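Peroxisomal fatty acid beta-oxidation multifunctional protein MFP2 (Arabidopsis thaliana, PDB 2WTB) carries out successive steps of peroxisomal fatty acid beta-oxidation, combining enoyl-CoA hydratase and NAD-dependent 3-hydroxyacyl-CoA dehydrogenase activities in one chain. Local coordinates at residues P300-R305 against I462-H467; D475-G480 against P487-N492. One frame throughout, in Å; residues are numbered along the deposited sequence.

Interaction 1: residues P300-R305 against I462-H467; sequences PGVTDR and IVRTNH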
loop_
_atom_site.group_PDB
_atom_site.type_symbol
_atom_site.label_atom_id
_atom_site.label_comp_id
_atom_site.label_asym_id
_atom_site.label_seq_id
_atom_site.Cartn_x
_atom_site.Cartn_y
_atom_site.Cartn_z
ATOM N N PRO A 300 17.890 -11.474 -2.734
ATOM C CA PRO A 300 18.933 -12.301 -3.352
ATOM C C PRO A 300 19.752 -13.058 -2.316
ATOM O O PRO A 300 20.057 -12.512 -1.252
ATOM C CB PRO A 300 19.816 -11.275 -4.066
ATOM C CG PRO A 300 18.924 -10.116 -4.309
ATOM C CD PRO A 300 17.998 -10.062 -3.135
ATOM N N GLY A 301 20.100 -14.303 -2.630
ATOM C CA GLY A 301 20.861 -15.141 -1.721
ATOM C C GLY A 301 20.020 -15.717 -0.597
ATOM O O GLY A 301 20.545 -16.347 0.320
ATOM N N VAL A 302 18.712 -15.498 -0.665
ATOM C CA VAL A 302 17.793 -16.014 0.341
ATOM C C VAL A 302 16.551 -16.622 -0.304
ATOM O O VAL A 302 16.145 -17.733 0.040
ATOM C CB VAL A 302 17.359 -14.914 1.333
ATOM C CG1 VAL A 302 16.139 -15.356 2.131
ATOM C CG2 VAL A 302 18.506 -14.552 2.258
ATOM N N THR A 303 15.952 -15.891 -1.241
ATOM C CA THR A 303 14.709 -16.333 -1.869
ATOM C C THR A 303 14.907 -16.865 -3.287
ATOM O O THR A 303 13.937 -17.152 -3.989
ATOM C CB THR A 303 13.655 -15.212 -1.897
ATOM O OG1 THR A 303 14.140 -14.112 -2.681
ATOM C CG2 THR A 303 13.344 -14.742 -0.487
ATOM N N ASP A 304 16.161 -16.998 -3.703
ATOM C CA ASP A 304 16.472 -17.535 -5.023
ATOM C C ASP A 304 17.092 -18.931 -4.947
ATOM O O ASP A 304 17.606 -19.438 -5.941
ATOM C CB ASP A 304 17.412 -16.588 -5.774
ATOM C CG ASP A 304 18.613 -16.173 -4.939
ATOM O OD1 ASP A 304 18.718 -16.628 -3.779
ATOM O OD2 ASP A 304 19.450 -15.387 -5.437
ATOM N N ARG A 305 17.031 -19.549 -3.767
ATOM C CA ARG A 305 17.712 -20.820 -3.515
ATOM C C ARG A 305 16.857 -22.047 -3.826
ATOM O O ARG A 305 17.360 -23.173 -3.862
ATOM C CB ARG A 305 18.175 -20.899 -2.059
ATOM C CG ARG A 305 19.384 -20.050 -1.722
ATOM C CD ARG A 305 19.920 -20.422 -0.350
ATOM N NE ARG A 305 20.969 -19.517 0.103
ATOM C CZ ARG A 305 21.478 -19.528 1.329
ATOM N NH1 ARG A 305 21.033 -20.402 2.223
ATOM N NH2 ARG A 305 22.430 -18.666 1.663
ATOM N N ILE A 462 11.284 -7.759 8.844
ATOM C CA ILE A 462 11.946 -9.027 9.123
ATOM C C ILE A 462 13.435 -8.765 9.280
ATOM O O ILE A 462 14.137 -8.519 8.300
ATOM C CB ILE A 462 11.719 -10.051 7.994
ATOM C CG1 ILE A 462 10.243 -10.433 7.912
ATOM C CG2 ILE A 462 12.562 -11.290 8.219
ATOM C CD1 ILE A 462 9.934 -11.399 6.800
ATOM N N VAL A 463 13.908 -8.800 10.520
ATOM C CA VAL A 463 15.304 -8.503 10.816
ATOM C C VAL A 463 16.154 -9.770 10.830
ATOM O O VAL A 463 16.030 -10.604 11.727
ATOM C CB VAL A 463 15.453 -7.780 12.168
ATOM C CG1 VAL A 463 16.907 -7.425 12.419
ATOM C CG2 VAL A 463 14.584 -6.531 12.200
ATOM N N ARG A 464 17.019 -9.904 9.829
ATOM C CA ARG A 464 17.901 -11.060 9.725
ATOM C C ARG A 464 19.236 -10.752 10.388
ATOM O O ARG A 464 19.633 -9.595 10.489
ATOM C CB ARG A 464 18.142 -11.410 8.254
ATOM C CG ARG A 464 19.311 -10.649 7.652
ATOM C CD ARG A 464 19.032 -10.172 6.238
ATOM N NE ARG A 464 19.365 -11.171 5.233
ATOM C CZ ARG A 464 19.768 -10.875 4.003
ATOM N NH1 ARG A 464 19.897 -9.608 3.639
ATOM N NH2 ARG A 464 20.053 -11.843 3.141
ATOM N N THR A 465 19.930 -11.789 10.839
ATOM C CA THR A 465 21.283 -11.622 11.348
ATOM C C THR A 465 22.243 -12.281 10.376
ATOM O O THR A 465 21.838 -12.705 9.294
ATOM C CB THR A 465 21.460 -12.258 12.733
ATOM O OG1 THR A 465 20.313 -11.979 13.543
ATOM C CG2 THR A 465 22.691 -11.696 13.413
ATOM N N ASN A 466 23.514 -12.359 10.757
ATOM C CA ASN A 466 24.501 -13.098 9.985
ATOM C C ASN A 466 24.235 -14.591 10.098
ATOM O O ASN A 466 24.725 -15.384 9.296
ATOM C CB ASN A 466 25.911 -12.799 10.493
ATOM C CG ASN A 466 26.195 -11.318 10.591
ATOM O OD1 ASN A 466 26.715 -10.839 11.601
ATOM N ND2 ASN A 466 25.854 -10.578 9.540
ATOM N N HIS A 467 23.449 -14.965 11.103
ATOM C CA HIS A 467 23.211 -16.370 11.409
ATOM C C HIS A 467 21.821 -16.848 10.991
ATOM O O HIS A 467 21.622 -18.032 10.723
ATOM C CB HIS A 467 23.435 -16.627 12.901
ATOM C CG HIS A 467 24.752 -16.123 13.402
ATOM N ND1 HIS A 467 25.922 -16.843 13.276
ATOM C CD2 HIS A 467 25.088 -14.969 14.025
ATOM C CE1 HIS A 467 26.919 -16.154 13.800
ATOM N NE2 HIS A 467 26.439 -15.014 14.264
#
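P300 turns its carbonyl oxygen toward the guanidinium of R464 without bonding to it: P300 O lies near the plane of that group, at its edge, 4.4 Å from R464 NH2, so any attraction is at most a long electrostatic one. At G301 the backbone takes a positive phi of 77°, and the turn that follows is closed from within by D304, whose OD2 accepts the amide of G301 at 3.1 Å along an almost straight N-H...O line (174°). V302 then supplies the closest approach, with its CG2 methyl 3.2 Å from R464 NH2, meeting the guanidinium obliquely.

The partner strand, 459-464, belongs to the NAD-binding domain of the dehydrogenase, a Rossmann-type sheet, and runs antiparallel to its neighbour 445-450. R464 reaches across from that strand on a chain bent at chi2 and chi3 (chi3 -87°), which brings NH2 to the loop linking helix 281-294 to strand 315-318. I473 of helix 470-482 touches both V302 and R464. One residue further along the loop, T303 ties back to the residue before P300, its OG1 hydrogen-bonded to V299 N.

Interaction 2: residues D475-G480 against P487-N492; sequences DLLDVG and PVVVGN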
loop_
_atom_site.group_PDB
_atom_site.type_symbol
_atom_site.label_atom_id
_atom_site.label_comp_id
_atom_site.label_asym_id
_atom_site.label_seq_id
_atom_site.Cartn_x
_atom_site.Cartn_y
_atom_site.Cartn_z
ATOM N N ASP A 475 10.265 -18.496 5.567
ATOM C CA ASP A 475 9.086 -18.838 6.354
ATOM C C ASP A 475 8.351 -17.585 6.811
ATOM O O ASP A 475 7.164 -17.413 6.542
ATOM C CB ASP A 475 9.477 -19.682 7.568
ATOM C CG ASP A 475 9.849 -21.105 7.197
ATOM O OD1 ASP A 475 9.438 -21.566 6.112
ATOM O OD2 ASP A 475 10.551 -21.763 7.992
ATOM N N LEU A 476 9.073 -16.713 7.503
ATOM C CA LEU A 476 8.505 -15.485 8.044
ATOM C C LEU A 476 8.000 -14.583 6.924
ATOM O O LEU A 476 6.920 -14.003 7.015
ATOM C CB LEU A 476 9.558 -14.756 8.880
ATOM C CG LEU A 476 9.038 -13.901 10.028
ATOM C CD1 LEU A 476 7.736 -14.466 10.549
ATOM C CD2 LEU A 476 10.077 -13.831 11.128
ATOM N N LEU A 477 8.792 -14.481 5.863
ATOM C CA LEU A 477 8.421 -13.717 4.681
ATOM C C LEU A 477 7.036 -14.129 4.196
ATOM O O LEU A 477 6.265 -13.304 3.704
ATOM C CB LEU A 477 9.456 -13.943 3.577
ATOM C CG LEU A 477 9.690 -12.848 2.537
ATOM C CD1 LEU A 477 9.710 -11.474 3.185
ATOM C CD2 LEU A 477 10.992 -13.114 1.797
ATOM N N ASP A 478 6.721 -15.411 4.350
ATOM C CA ASP A 478 5.448 -15.953 3.890
ATOM C C ASP A 478 4.331 -15.696 4.895
ATOM O O ASP A 478 3.187 -15.446 4.511
ATOM C CB ASP A 478 5.568 -17.452 3.630
ATOM C CG ASP A 478 4.485 -17.968 2.710
ATOM O OD1 ASP A 478 4.377 -17.450 1.579
ATOM O OD2 ASP A 478 3.747 -18.892 3.116
ATOM N N VAL A 479 4.664 -15.771 6.180
ATOM C CA VAL A 479 3.697 -15.485 7.231
ATOM C C VAL A 479 3.233 -14.036 7.141
ATOM O O VAL A 479 2.049 -13.739 7.298
ATOM C CB VAL A 479 4.285 -15.747 8.630
ATOM C CG1 VAL A 479 3.479 -15.015 9.690
ATOM C CG2 VAL A 479 4.319 -17.236 8.913
ATOM N N GLY A 480 4.175 -13.137 6.880
ATOM C CA GLY A 480 3.859 -11.731 6.724
ATOM C C GLY A 480 2.797 -11.515 5.666
ATOM O O GLY A 480 1.849 -10.755 5.869
ATOM N N PRO A 487 6.113 -7.103 3.974
ATOM C CA PRO A 487 7.390 -7.396 4.624
ATOM C C PRO A 487 8.566 -6.786 3.888
ATOM O O PRO A 487 8.602 -6.808 2.659
ATOM C CB PRO A 487 7.491 -8.927 4.530
ATOM C CG PRO A 487 6.197 -9.399 3.900
ATOM C CD PRO A 487 5.659 -8.232 3.151
ATOM N N VAL A 488 9.510 -6.238 4.644
ATOM C CA VAL A 488 10.829 -5.927 4.118
ATOM C C VAL A 488 11.862 -6.664 4.961
ATOM O O VAL A 488 11.748 -6.718 6.186
ATOM C CB VAL A 488 11.124 -4.413 4.128
ATOM C CG1 VAL A 488 10.339 -3.717 3.032
ATOM C CG2 VAL A 488 10.809 -3.814 5.488
ATOM N N VAL A 489 12.856 -7.253 4.304
ATOM C CA VAL A 489 13.899 -7.987 5.010
ATOM C C VAL A 489 15.106 -7.095 5.254
ATOM O O VAL A 489 15.877 -6.811 4.339
ATOM C CB VAL A 489 14.334 -9.249 4.234
ATOM C CG1 VAL A 489 15.484 -9.937 4.949
ATOM C CG2 VAL A 489 13.157 -10.201 4.066
ATOM N N VAL A 490 15.268 -6.653 6.495
ATOM C CA VAL A 490 16.351 -5.740 6.838
ATOM C C VAL A 490 17.407 -6.420 7.703
ATOM O O VAL A 490 17.165 -7.485 8.274
ATOM C CB VAL A 490 15.825 -4.473 7.550
ATOM C CG1 VAL A 490 14.831 -3.745 6.660
ATOM C CG2 VAL A 490 15.190 -4.831 8.888
ATOM N N GLY A 491 18.579 -5.795 7.790
ATOM C CA GLY A 491 19.693 -6.354 8.533
ATOM C C GLY A 491 19.716 -5.909 9.981
ATOM O O GLY A 491 19.041 -4.952 10.357
ATOM N N ASN A 492 20.498 -6.607 10.798
ATOM C CA ASN A 492 20.587 -6.293 12.217
ATOM C C ASN A 492 21.529 -5.127 12.492
ATOM O O ASN A 492 22.734 -5.215 12.266
ATOM C CB ASN A 492 21.018 -7.526 13.015
ATOM C CG ASN A 492 20.928 -7.312 14.515
ATOM O OD1 ASN A 492 20.655 -6.208 14.984
ATOM N ND2 ASN A 492 21.156 -8.375 15.276
#
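L477 drives one methyl, CD1, into the step between two side chains of strand 486-491, lying 3.6 Å from P487 CB and 3.8 Å from V489 CG2. Because P487 and V489, two apart, both point toward the helix, the one branch touches both, crossing each at about a right angle. With CG swung roughly opposite the backbone nitrogen (chi1 -152°), the tip reaches the strand although the bond from CA to CB points neither at the strand nor away from it. Close by, the proline ring lies against the helix backbone: P487 CG is 3.9 Å from L477 O and 4.3 Å from G480 CA. Because G480 has no side chain, the two chains can draw together here, with the CA atoms of G480 and P487 only 6.0 Å apart. No hydrogen bond links the segments; the side-chain contacts are apolar.

A second shell surrounds both partners. I462, on the neighbouring strand, and T303, from a loop, also touch L477, while L476 packs on V446 and A448 deeper in the sheet. D475 ties the helix to a loop through a salt bridge to R310, and the strand is held by the backbone bonds of V488 to L460 and I462, with P487 O accepting T296 OG1.

The axes of 475-480 and 487-491 pass 8.8 Å apart at 154°, nearly antiparallel, as expected where a helix packs on the strand it leads into: strand 459-464, helix 470-482 and parallel strand 486-491 form a beta-alpha-beta crossover at the edge of the sheet of the Rossmann-type NAD-binding domain.

How the interactions relate
Both interactions converge on one corner of the NAD-binding domain, their centres about 9 Å apart, yet they differ in depth and chemistry. Interaction 2 is buried, its side chains meeting as hydrocarbon, and joins helix to strand within a continuous beta-alpha-beta unit. Interaction 1 is smaller and only partly buried, and it sets a charged guanidinium beside a valine and a peptide carbonyl, where the loop that leads to strand 315-318 passes the sheet. The sheet couples them: V490 N meets I462 O at 2.8 Å and R464 N meets V490 O at 2.9 Å, both probable hydrogen bonds between adjacent strands. Helix 470-482 bridges them as well, since L477 of interaction 2 also touches T303 and I462.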